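Local coordinates for putative permease protein, ABC transporter (Porphyromonas gingivalis, PDB 3IS6) that probably takes part in transport across the cell membrane as an ABC transporter permease, represented here by its MacB-like periplasmic core domain, at residues E77-F87 with I155-M166; G53-L62 with R179-V190. All blocks are in the same frame, centred on the assembly; numbering follows the deposited sequence.

Contact 1 (E77-F87 with I155-M166); sequences ETKTLLAEPAF and IQADMLLPITWM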
loop_
_atom_site.group_PDB
_atom_site.type_symbol
_atom_site.label_atom_id
_atom_site.label_comp_id
_atom_site.label_asym_id
_atom_site.label_seq_id
_atom_site.Cartn_x
_atom_site.Cartn_y
_atom_site.Cartn_z
ATOM N N GLU A 77 13.213 9.872 -14.017
ATOM C CA GLU A 77 13.469 8.815 -13.080
ATOM C C GLU A 77 13.622 9.461 -11.719
ATOM O O GLU A 77 14.379 10.365 -11.557
ATOM C CB GLU A 77 14.721 8.058 -13.491
ATOM C CG GLU A 77 15.165 6.981 -12.540
ATOM C CD GLU A 77 16.553 6.444 -12.849
ATOM O OE1 GLU A 77 17.541 6.971 -12.322
ATOM O OE2 GLU A 77 16.647 5.494 -13.630
ATOM N N THR A 78 12.853 9.005 -10.760
ATOM C CA THR A 78 12.883 9.600 -9.460
ATOM C C THR A 78 12.980 8.565 -8.355
ATOM O O THR A 78 12.346 7.556 -8.418
ATOM C CB THR A 78 11.649 10.497 -9.234
ATOM O OG1 THR A 78 10.622 9.738 -8.647
ATOM C CG2 THR A 78 11.119 11.022 -10.513
ATOM N N LYS A 79 13.761 8.851 -7.340
ATOM C CA LYS A 79 13.863 7.991 -6.186
ATOM C C LYS A 79 12.979 8.506 -5.083
ATOM O O LYS A 79 13.170 9.578 -4.591
ATOM C CB LYS A 79 15.291 7.928 -5.688
ATOM C CG LYS A 79 15.498 6.885 -4.664
ATOM C CD LYS A 79 16.735 7.095 -3.896
ATOM C CE LYS A 79 17.375 5.848 -3.513
ATOM N NZ LYS A 79 18.684 5.783 -4.127
ATOM N N THR A 80 12.024 7.699 -4.702
ATOM C CA THR A 80 10.951 8.108 -3.849
ATOM C C THR A 80 10.996 7.496 -2.452
ATOM O O THR A 80 11.086 6.320 -2.289
ATOM C CB THR A 80 9.618 7.761 -4.504
ATOM O OG1 THR A 80 9.488 8.460 -5.723
ATOM C CG2 THR A 80 8.517 8.109 -3.642
ATOM N N LEU A 81 10.907 8.341 -1.464
ATOM C CA LEU A 81 10.923 7.955 -0.098
ATOM C C LEU A 81 9.652 8.431 0.610
ATOM O O LEU A 81 9.242 9.535 0.453
ATOM C CB LEU A 81 12.148 8.526 0.580
ATOM C CG LEU A 81 12.414 8.257 2.051
ATOM C CD1 LEU A 81 12.789 6.852 2.271
ATOM C CD2 LEU A 81 13.474 9.126 2.541
ATOM N N LEU A 82 9.073 7.573 1.411
ATOM C CA LEU A 82 7.891 7.901 2.148
ATOM C C LEU A 82 8.252 8.310 3.571
ATOM O O LEU A 82 8.941 7.610 4.238
ATOM C CB LEU A 82 6.965 6.712 2.157
ATOM C CG LEU A 82 6.008 6.513 0.986
ATOM C CD1 LEU A 82 6.701 6.535 -0.260
ATOM C CD2 LEU A 82 5.245 5.265 1.121
ATOM N N ALA A 83 7.795 9.475 3.982
ATOM C CA ALA A 83 8.188 10.088 5.229
ATOM C C ALA A 83 7.092 10.865 5.959
ATOM O O ALA A 83 6.081 11.152 5.416
ATOM C CB ALA A 83 9.339 10.945 5.023
ATOM N N GLU A 84 7.340 11.141 7.219
ATOM C CA GLU A 84 6.461 11.905 8.065
ATOM C C GLU A 84 6.893 13.368 8.064
ATOM O O GLU A 84 7.988 13.671 7.719
ATOM C CB GLU A 84 6.447 11.352 9.482
ATOM C CG GLU A 84 6.115 9.893 9.607
ATOM C CD GLU A 84 6.046 9.407 11.028
ATOM O OE1 GLU A 84 6.906 9.740 11.832
ATOM O OE2 GLU A 84 5.119 8.691 11.352
ATOM N N PRO A 85 6.029 14.268 8.506
ATOM C CA PRO A 85 6.410 15.661 8.586
ATOM C C PRO A 85 7.608 15.834 9.506
ATOM O O PRO A 85 8.400 16.673 9.284
ATOM C CB PRO A 85 5.164 16.300 9.136
ATOM C CG PRO A 85 4.114 15.545 8.494
ATOM C CD PRO A 85 4.574 14.146 8.461
ATOM N N ALA A 86 7.759 14.961 10.472
ATOM C CA ALA A 86 8.860 15.037 11.396
ATOM C C ALA A 86 10.211 14.776 10.744
ATOM O O ALA A 86 11.211 15.121 11.279
ATOM C CB ALA A 86 8.637 14.145 12.511
ATOM N N PHE A 87 10.213 14.202 9.568
ATOM C CA PHE A 87 11.434 13.935 8.851
ATOM C C PHE A 87 12.139 15.247 8.637
ATOM O O PHE A 87 13.302 15.341 8.721
ATOM C CB PHE A 87 11.072 13.326 7.511
ATOM C CG PHE A 87 12.230 13.042 6.601
ATOM C CD1 PHE A 87 12.864 11.839 6.631
ATOM C CD2 PHE A 87 12.627 13.932 5.674
ATOM C CE1 PHE A 87 13.877 11.571 5.787
ATOM C CE2 PHE A 87 13.632 13.646 4.835
ATOM C CZ PHE A 87 14.252 12.473 4.898
ATOM N N ILE A 155 20.570 8.282 3.575
ATOM C CA ILE A 155 19.264 8.839 3.385
ATOM C C ILE A 155 19.242 9.537 2.049
ATOM O O ILE A 155 19.834 10.544 1.889
ATOM C CB ILE A 155 18.921 9.786 4.516
ATOM C CG1 ILE A 155 19.055 9.062 5.849
ATOM C CG2 ILE A 155 17.525 10.294 4.374
ATOM C CD1 ILE A 155 18.761 9.838 6.993
ATOM N N GLN A 156 18.583 8.922 1.089
ATOM C CA GLN A 156 18.520 9.395 -0.270
ATOM C C GLN A 156 17.098 9.469 -0.816
ATOM O O GLN A 156 16.377 8.530 -0.743
ATOM C CB GLN A 156 19.339 8.490 -1.152
ATOM C CG GLN A 156 20.667 8.168 -0.584
ATOM C CD GLN A 156 21.411 7.139 -1.384
ATOM O OE1 GLN A 156 21.055 6.832 -2.491
ATOM N NE2 GLN A 156 22.456 6.600 -0.807
ATOM N N ALA A 157 16.712 10.624 -1.332
ATOM C CA ALA A 157 15.421 10.823 -1.960
ATOM C C ALA A 157 15.421 11.998 -2.939
ATOM O O ALA A 157 15.851 13.047 -2.603
ATOM C CB ALA A 157 14.404 11.033 -0.927
ATOM N N ASP A 158 14.989 11.776 -4.158
ATOM C CA ASP A 158 14.507 12.788 -5.072
ATOM C C ASP A 158 13.121 13.363 -4.768
ATOM O O ASP A 158 12.870 14.496 -5.000
ATOM C CB ASP A 158 14.585 12.299 -6.507
ATOM C CG ASP A 158 15.943 11.717 -6.849
ATOM O OD1 ASP A 158 16.943 12.228 -6.353
ATOM O OD2 ASP A 158 16.009 10.721 -7.583
HETATM N N MSE A 159 12.220 12.517 -4.319
HETATM C CA MSE A 159 10.852 12.885 -4.030
HETATM C C MSE A 159 10.419 12.327 -2.691
HETATM O O MSE A 159 10.709 11.224 -2.382
HETATM C CB MSE A 159 9.935 12.368 -5.142
HETATM C CG MSE A 159 8.430 12.472 -4.918
HETATM SE SE MSE A 159 7.340 12.183 -6.550
HETATM C CE MSE A 159 7.391 10.339 -6.566
ATOM N N LEU A 160 9.676 13.100 -1.939
ATOM C CA LEU A 160 9.148 12.668 -0.680
ATOM C C LEU A 160 7.628 12.644 -0.718
ATOM O O LEU A 160 7.029 13.572 -1.149
ATOM C CB LEU A 160 9.611 13.577 0.439
ATOM C CG LEU A 160 11.082 13.654 0.817
ATOM C CD1 LEU A 160 11.398 14.796 1.706
ATOM C CD2 LEU A 160 11.533 12.383 1.396
ATOM N N LEU A 161 7.040 11.566 -0.241
ATOM C CA LEU A 161 5.612 11.394 -0.173
ATOM C C LEU A 161 5.224 11.058 1.243
ATOM O O LEU A 161 5.994 10.533 1.952
ATOM C CB LEU A 161 5.176 10.268 -1.070
ATOM C CG LEU A 161 5.128 10.496 -2.560
ATOM C CD1 LEU A 161 4.932 9.238 -3.286
ATOM C CD2 LEU A 161 4.074 11.445 -2.907
ATOM N N PRO A 162 4.014 11.350 1.652
ATOM C CA PRO A 162 3.638 11.033 3.012
ATOM C C PRO A 162 3.577 9.544 3.275
ATOM O O PRO A 162 3.150 8.780 2.465
ATOM C CB PRO A 162 2.267 11.669 3.150
ATOM C CG PRO A 162 2.154 12.544 2.102
ATOM C CD PRO A 162 2.926 12.029 0.977
ATOM N N ILE A 163 3.986 9.175 4.467
ATOM C CA ILE A 163 4.024 7.809 4.898
ATOM C C ILE A 163 2.644 7.200 4.947
ATOM O O ILE A 163 2.494 6.038 4.819
ATOM C CB ILE A 163 4.786 7.601 6.202
ATOM C CG1 ILE A 163 5.445 6.246 6.172
ATOM C CG2 ILE A 163 3.919 7.710 7.370
ATOM C CD1 ILE A 163 6.556 6.143 7.012
ATOM N N THR A 164 1.644 8.059 5.022
ATOM C CA THR A 164 0.245 7.681 5.085
ATOM C C THR A 164 -0.245 7.087 3.772
ATOM O O THR A 164 -1.323 6.642 3.685
ATOM C CB THR A 164 -0.668 8.826 5.524
ATOM O OG1 THR A 164 -0.322 10.011 4.846
ATOM C CG2 THR A 164 -0.541 9.060 6.965
ATOM N N TRP A 165 0.572 7.099 2.756
ATOM C CA TRP A 165 0.262 6.379 1.554
ATOM C C TRP A 165 0.180 4.909 1.866
ATOM O O TRP A 165 -0.475 4.189 1.201
ATOM C CB TRP A 165 1.299 6.600 0.481
ATOM C CG TRP A 165 1.039 7.739 -0.383
ATOM C CD1 TRP A 165 0.656 8.955 -0.011
ATOM C CD2 TRP A 165 1.165 7.772 -1.780
ATOM N NE1 TRP A 165 0.523 9.758 -1.078
ATOM C CE2 TRP A 165 0.837 9.047 -2.189
ATOM C CE3 TRP A 165 1.525 6.844 -2.733
ATOM C CZ2 TRP A 165 0.844 9.414 -3.490
ATOM C CZ3 TRP A 165 1.524 7.213 -4.026
ATOM C CH2 TRP A 165 1.196 8.484 -4.396
HETATM N N MSE A 166 0.906 4.473 2.864
HETATM C CA MSE A 166 0.914 3.080 3.233
HETATM C C MSE A 166 -0.395 2.703 3.930
HETATM O O MSE A 166 -0.955 3.480 4.628
HETATM C CB MSE A 166 2.114 2.745 4.128
HETATM C CG MSE A 166 3.466 2.904 3.502
HETATM SE SE MSE A 166 3.931 1.571 2.249
HETATM C CE MSE A 166 4.010 0.145 3.356
#

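Contact 2 (G53-L62 with R179-V190); sequences GVELATRTTL and RYIAYVRLRPGV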
loop_
_atom_site.group_PDB
_atom_site.type_symbol
_atom_site.label_atom_id
_atom_site.label_comp_id
_atom_site.label_asym_id
_atom_site.label_seq_id
_atom_site.Cartn_x
_atom_site.Cartn_y
_atom_site.Cartn_z
ATOM N N GLY A 53 12.864 9.486 27.778
ATOM C CA GLY A 53 14.123 9.942 27.272
ATOM C C GLY A 53 14.228 10.021 25.770
ATOM O O GLY A 53 15.273 10.303 25.268
ATOM N N VAL A 54 13.141 9.795 25.066
ATOM C CA VAL A 54 13.132 9.954 23.629
ATOM C C VAL A 54 12.606 11.322 23.306
ATOM O O VAL A 54 11.515 11.632 23.654
ATOM C CB VAL A 54 12.211 8.931 23.022
ATOM C CG1 VAL A 54 12.000 9.173 21.588
ATOM C CG2 VAL A 54 12.736 7.612 23.249
ATOM N N GLU A 55 13.416 12.166 22.714
ATOM C CA GLU A 55 12.961 13.437 22.233
ATOM C C GLU A 55 12.020 13.409 21.040
ATOM O O GLU A 55 11.036 14.090 21.002
ATOM C CB GLU A 55 14.162 14.260 21.860
ATOM C CG GLU A 55 13.952 15.701 21.836
ATOM C CD GLU A 55 15.224 16.482 21.701
ATOM O OE1 GLU A 55 16.206 16.141 22.357
ATOM O OE2 GLU A 55 15.227 17.456 20.945
ATOM N N LEU A 56 12.385 12.650 20.032
ATOM C CA LEU A 56 11.597 12.560 18.841
ATOM C C LEU A 56 11.847 11.216 18.193
ATOM O O LEU A 56 12.938 10.742 18.242
ATOM C CB LEU A 56 12.006 13.681 17.910
ATOM C CG LEU A 56 11.325 13.873 16.563
ATOM C CD1 LEU A 56 9.951 14.362 16.792
ATOM C CD2 LEU A 56 12.045 14.793 15.679
ATOM N N ALA A 57 10.822 10.621 17.601
ATOM C CA ALA A 57 10.961 9.457 16.753
ATOM C C ALA A 57 10.172 9.600 15.465
ATOM O O ALA A 57 9.141 10.168 15.451
ATOM C CB ALA A 57 10.556 8.266 17.436
ATOM N N THR A 58 10.701 9.066 14.388
ATOM C CA THR A 58 10.055 9.124 13.100
ATOM C C THR A 58 10.394 7.908 12.256
ATOM O O THR A 58 11.331 7.245 12.535
ATOM C CB THR A 58 10.321 10.458 12.380
ATOM O OG1 THR A 58 9.337 10.674 11.391
ATOM C CG2 THR A 58 11.669 10.513 11.739
ATOM N N ARG A 59 9.606 7.651 11.232
ATOM C CA ARG A 59 9.739 6.490 10.389
ATOM C C ARG A 59 9.767 6.846 8.911
ATOM O O ARG A 59 9.124 7.739 8.496
ATOM C CB ARG A 59 8.620 5.504 10.668
ATOM C CG ARG A 59 7.227 6.003 10.358
ATOM C CD ARG A 59 6.147 5.121 10.887
ATOM N NE ARG A 59 4.910 5.839 11.095
ATOM C CZ ARG A 59 3.741 5.297 11.362
ATOM N NH1 ARG A 59 3.591 4.003 11.464
ATOM N NH2 ARG A 59 2.705 6.074 11.535
ATOM N N THR A 60 10.541 6.107 8.147
ATOM C CA THR A 60 10.530 6.184 6.707
ATOM C C THR A 60 10.455 4.797 6.069
ATOM O O THR A 60 10.785 3.830 6.677
ATOM C CB THR A 60 11.770 6.911 6.160
ATOM O OG1 THR A 60 12.922 6.141 6.400
ATOM C CG2 THR A 60 11.951 8.227 6.798
ATOM N N THR A 61 9.976 4.727 4.842
ATOM C CA THR A 61 10.149 3.560 4.012
ATOM C C THR A 61 10.478 3.938 2.568
ATOM O O THR A 61 9.831 4.758 2.004
ATOM C CB THR A 61 8.972 2.574 4.123
ATOM O OG1 THR A 61 9.261 1.395 3.389
ATOM C CG2 THR A 61 7.719 3.152 3.610
ATOM N N LEU A 62 11.482 3.314 1.998
ATOM C CA LEU A 62 11.911 3.629 0.667
ATOM C C LEU A 62 11.076 2.918 -0.345
ATOM O O LEU A 62 10.943 1.751 -0.274
ATOM C CB LEU A 62 13.338 3.191 0.471
ATOM C CG LEU A 62 13.923 3.380 -0.910
ATOM C CD1 LEU A 62 14.201 4.785 -1.191
ATOM C CD2 LEU A 62 15.141 2.587 -1.091
ATOM N N ARG A 179 9.922 -3.160 6.717
ATOM C CA ARG A 179 10.353 -2.286 5.658
ATOM C C ARG A 179 10.601 -0.830 6.041
ATOM O O ARG A 179 10.896 -0.057 5.194
ATOM C CB ARG A 179 9.360 -2.348 4.509
ATOM C CG ARG A 179 8.037 -1.706 4.793
ATOM C CD ARG A 179 7.174 -1.708 3.573
ATOM N NE ARG A 179 7.683 -0.809 2.585
ATOM C CZ ARG A 179 7.366 -0.810 1.315
ATOM N NH1 ARG A 179 6.509 -1.667 0.843
ATOM N NH2 ARG A 179 7.914 0.059 0.521
ATOM N N TYR A 180 10.469 -0.492 7.313
ATOM C CA TYR A 180 10.608 0.868 7.793
ATOM C C TYR A 180 11.915 1.097 8.559
ATOM O O TYR A 180 12.367 0.262 9.251
ATOM C CB TYR A 180 9.462 1.238 8.732
ATOM C CG TYR A 180 8.079 1.190 8.148
ATOM C CD1 TYR A 180 7.448 2.314 7.746
ATOM C CD2 TYR A 180 7.410 0.003 8.022
ATOM C CE1 TYR A 180 6.193 2.265 7.194
ATOM C CE2 TYR A 180 6.170 -0.056 7.488
ATOM C CZ TYR A 180 5.564 1.077 7.078
ATOM O OH TYR A 180 4.334 1.013 6.548
ATOM N N ILE A 181 12.477 2.268 8.440
ATOM C CA ILE A 181 13.596 2.629 9.243
ATOM C C ILE A 181 13.078 3.573 10.301
ATOM O O ILE A 181 12.400 4.505 10.012
ATOM C CB ILE A 181 14.659 3.341 8.466
ATOM C CG1 ILE A 181 15.156 2.508 7.302
ATOM C CG2 ILE A 181 15.778 3.663 9.342
ATOM C CD1 ILE A 181 16.057 3.208 6.459
ATOM N N ALA A 182 13.408 3.297 11.536
ATOM C CA ALA A 182 12.936 4.110 12.616
ATOM C C ALA A 182 14.087 4.860 13.227
ATOM O O ALA A 182 14.999 4.278 13.704
ATOM C CB ALA A 182 12.306 3.269 13.619
ATOM N N TYR A 183 13.992 6.167 13.197
ATOM C CA TYR A 183 14.987 7.042 13.716
ATOM C C TYR A 183 14.502 7.626 15.022
ATOM O O TYR A 183 13.401 8.062 15.123
ATOM C CB TYR A 183 15.268 8.161 12.755
ATOM C CG TYR A 183 15.756 7.761 11.377
ATOM C CD1 TYR A 183 17.076 7.509 11.134
ATOM C CD2 TYR A 183 14.884 7.638 10.321
ATOM C CE1 TYR A 183 17.504 7.175 9.911
ATOM C CE2 TYR A 183 15.316 7.287 9.090
ATOM C CZ TYR A 183 16.625 7.065 8.884
ATOM O OH TYR A 183 17.047 6.726 7.653
ATOM N N VAL A 184 15.362 7.608 16.007
ATOM C CA VAL A 184 15.048 8.081 17.322
ATOM C C VAL A 184 16.074 9.078 17.822
ATOM O O VAL A 184 17.227 8.772 17.864
ATOM C CB VAL A 184 15.058 6.913 18.271
ATOM C CG1 VAL A 184 14.688 7.310 19.607
ATOM C CG2 VAL A 184 14.195 5.853 17.811
ATOM N N ARG A 185 15.651 10.253 18.235
ATOM C CA ARG A 185 16.548 11.182 18.863
ATOM C C ARG A 185 16.347 11.215 20.363
ATOM O O ARG A 185 15.306 11.541 20.828
ATOM C CB ARG A 185 16.365 12.572 18.303
ATOM C CG ARG A 185 17.339 13.573 18.794
ATOM C CD ARG A 185 16.753 14.925 18.865
ATOM N NE ARG A 185 16.530 15.473 17.563
ATOM C CZ ARG A 185 15.609 16.367 17.293
ATOM N NH1 ARG A 185 14.859 16.850 18.256
ATOM N NH2 ARG A 185 15.459 16.791 16.072
ATOM N N LEU A 186 17.384 10.859 21.091
ATOM C CA LEU A 186 17.390 10.882 22.532
ATOM C C LEU A 186 17.711 12.239 23.149
ATOM O O LEU A 186 18.425 13.015 22.593
ATOM C CB LEU A 186 18.369 9.848 23.052
ATOM C CG LEU A 186 18.264 8.473 22.468
ATOM C CD1 LEU A 186 19.387 7.644 22.833
ATOM C CD2 LEU A 186 17.019 7.854 22.870
ATOM N N ARG A 187 17.217 12.473 24.351
ATOM C CA ARG A 187 17.615 13.625 25.116
ATOM C C ARG A 187 19.044 13.482 25.597
ATOM O O ARG A 187 19.555 12.402 25.737
ATOM C CB ARG A 187 16.714 13.822 26.311
ATOM C CG ARG A 187 15.316 13.522 26.067
ATOM C CD ARG A 187 14.403 14.500 26.756
ATOM N NE ARG A 187 12.998 14.240 26.475
ATOM C CZ ARG A 187 12.204 15.084 25.836
ATOM N NH1 ARG A 187 12.661 16.254 25.435
ATOM N NH2 ARG A 187 10.950 14.758 25.619
ATOM N N PRO A 188 19.668 14.595 25.895
ATOM C CA PRO A 188 21.068 14.587 26.278
ATOM C C PRO A 188 21.282 13.709 27.488
ATOM O O PRO A 188 20.498 13.690 28.391
ATOM C CB PRO A 188 21.303 16.026 26.668
ATOM C CG PRO A 188 20.341 16.750 25.956
ATOM C CD PRO A 188 19.133 15.950 25.919
ATOM N N GLY A 189 22.334 12.934 27.459
ATOM C CA GLY A 189 22.662 12.086 28.566
ATOM C C GLY A 189 22.013 10.731 28.649
ATOM O O GLY A 189 22.356 9.963 29.526
ATOM N N VAL A 190 21.109 10.415 27.734
ATOM C CA VAL A 190 20.492 9.109 27.733
ATOM C C VAL A 190 21.244 8.136 26.852
ATOM O O VAL A 190 21.423 8.358 25.686
ATOM C CB VAL A 190 19.080 9.177 27.230
ATOM C CG1 VAL A 190 18.505 7.819 27.098
ATOM C CG2 VAL A 190 18.245 10.045 28.098
HETATM O O HOH W 1 15.266 7.333 5.514
HETATM O O HOH W 2 12.984 1.458 3.903
#

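Contact 1 (E77-F87 with I155-M166)
Lys-79 reaches over the loop that leads into strand 159-162. Its CB rests against the carboxylate of Asp-158, 3.5 Å from OD2; with CG anti to the backbone N (chi1 -170°) the chain then runs toward Gln-156, where CD packs 3.5 Å from the backbone O of that residue. CE lies about equally far from that O and from OE1 of the same residue, and NZ ends in a hydrogen bond of 3.1 Å to Gln-156 OE1, approaching from 29° out of the amide plane. Ser-153 O takes the NE2 of the same amide, so both its ends are engaged. The backbone of Lys-79 is held as well: its N gives a hydrogen bond of 2.9 Å to Asp-158 OD2, and its O accepts Met-159 N.

From there a parallel ladder runs on through Leu-81 and Ala-83 to Ile-163. On one face Leu-81 CB meets Ala-157 CB at 3.7 Å, beside Leu-160, whose CD1 lies obliquely to the Phe-87 ring; Ile-155 CG2 touches that ring at its edge. On the other face Leu-82 sends CD2 to Met-166 CG, 3.8 Å away, the two side chains crossing nearly at right angles. The side-chain hydrogen bonds between the two segments thus gather at the Lys-79 end, while farther along backbone bonds fix the register and mostly buried, apolar side chains pack on both faces.

Contact 2 (G53-L62 with R179-V190)
Glu-55 and Arg-185 form the salt bridge of this contact, OE2 to NH1 at 2.8 Å. NH1 comes from above the carboxylate plane, with the carboxylate and guanidinium planes 69° apart; OE1 instead forms a salt bridge with Arg-13. Leu-56 packs over one face of the same guanidinium. Arg-187 lays its own guanidinium flat over Glu-55 CA, 4.0 Å from it and centred, with the charged ends of the two residues not touching.

Thr-61 gathers the hydrogen bonds at the far end. Its rotation, with OG1 anti to the backbone N (chi1 -174°), sets the hydroxyl towards Arg-179: OG1 gives its proton to Arg-179 O and accepts Arg-179 NE at 2.8 Å, almost straight and in the guanidinium plane; NH2 adds only a weak bond. One residue thereby holds both the backbone and the side chain of Arg-179. A water joins Leu-62 N to Arg-179 O, and another sits 2.8 Å from both Thr-60 OG1 and Tyr-183 OH.

Between these ends the backbones pair as antiparallel strands of the mixed sheet in the MacB-like periplasmic core domain. Leu-56, Thr-58 and Thr-60 each exchange two bonds with Arg-185, Tyr-183 and Ile-181 respectively. Near the start a classic beta bulge puts Glu-55 and Leu-56 both opposite Arg-185, whose O also takes a weak bond from Glu-55 N.

Van der Waals and ring contacts complete the pairing. Val-54 CG1 meets Val-184 CG1 at 3.8 Å, and Thr-61 CB stands over one face of the Tyr-180 ring. Thr-60 OG1 lies at the edge of the Tyr-183 ring, 3.8 Å from CE2, while edge-to-face contacts with Phe-91 and Phe-226 tie that ring to neighbouring parts of the fold.

Overall arrangement
Contacts 1 and 2 have centres about 16 Å apart in one mixed sheet of the MacB-like periplasmic core domain. Strand 54-70 of contact 2 runs antiparallel beside strand 74-83 of contact 1, which follows it in the chain; strands 159-162 and 181-186 come later, so the pairing of 77-87 with 155-166 falls wholly between the two segments of contact 2. Glu-84 links the two contacts, with OE2 forming a salt bridge to Arg-59 NE at 2.9 Å and OE1 a probable hydrogen bond to Thr-58 OG1, while Ile-163 packs on Arg-59 and Met-166 on Tyr-180. Through the 54-70/74-83 pairing the parallel and antiparallel ladders belong to one sheet, and these side-chain contacts reinforce that junction.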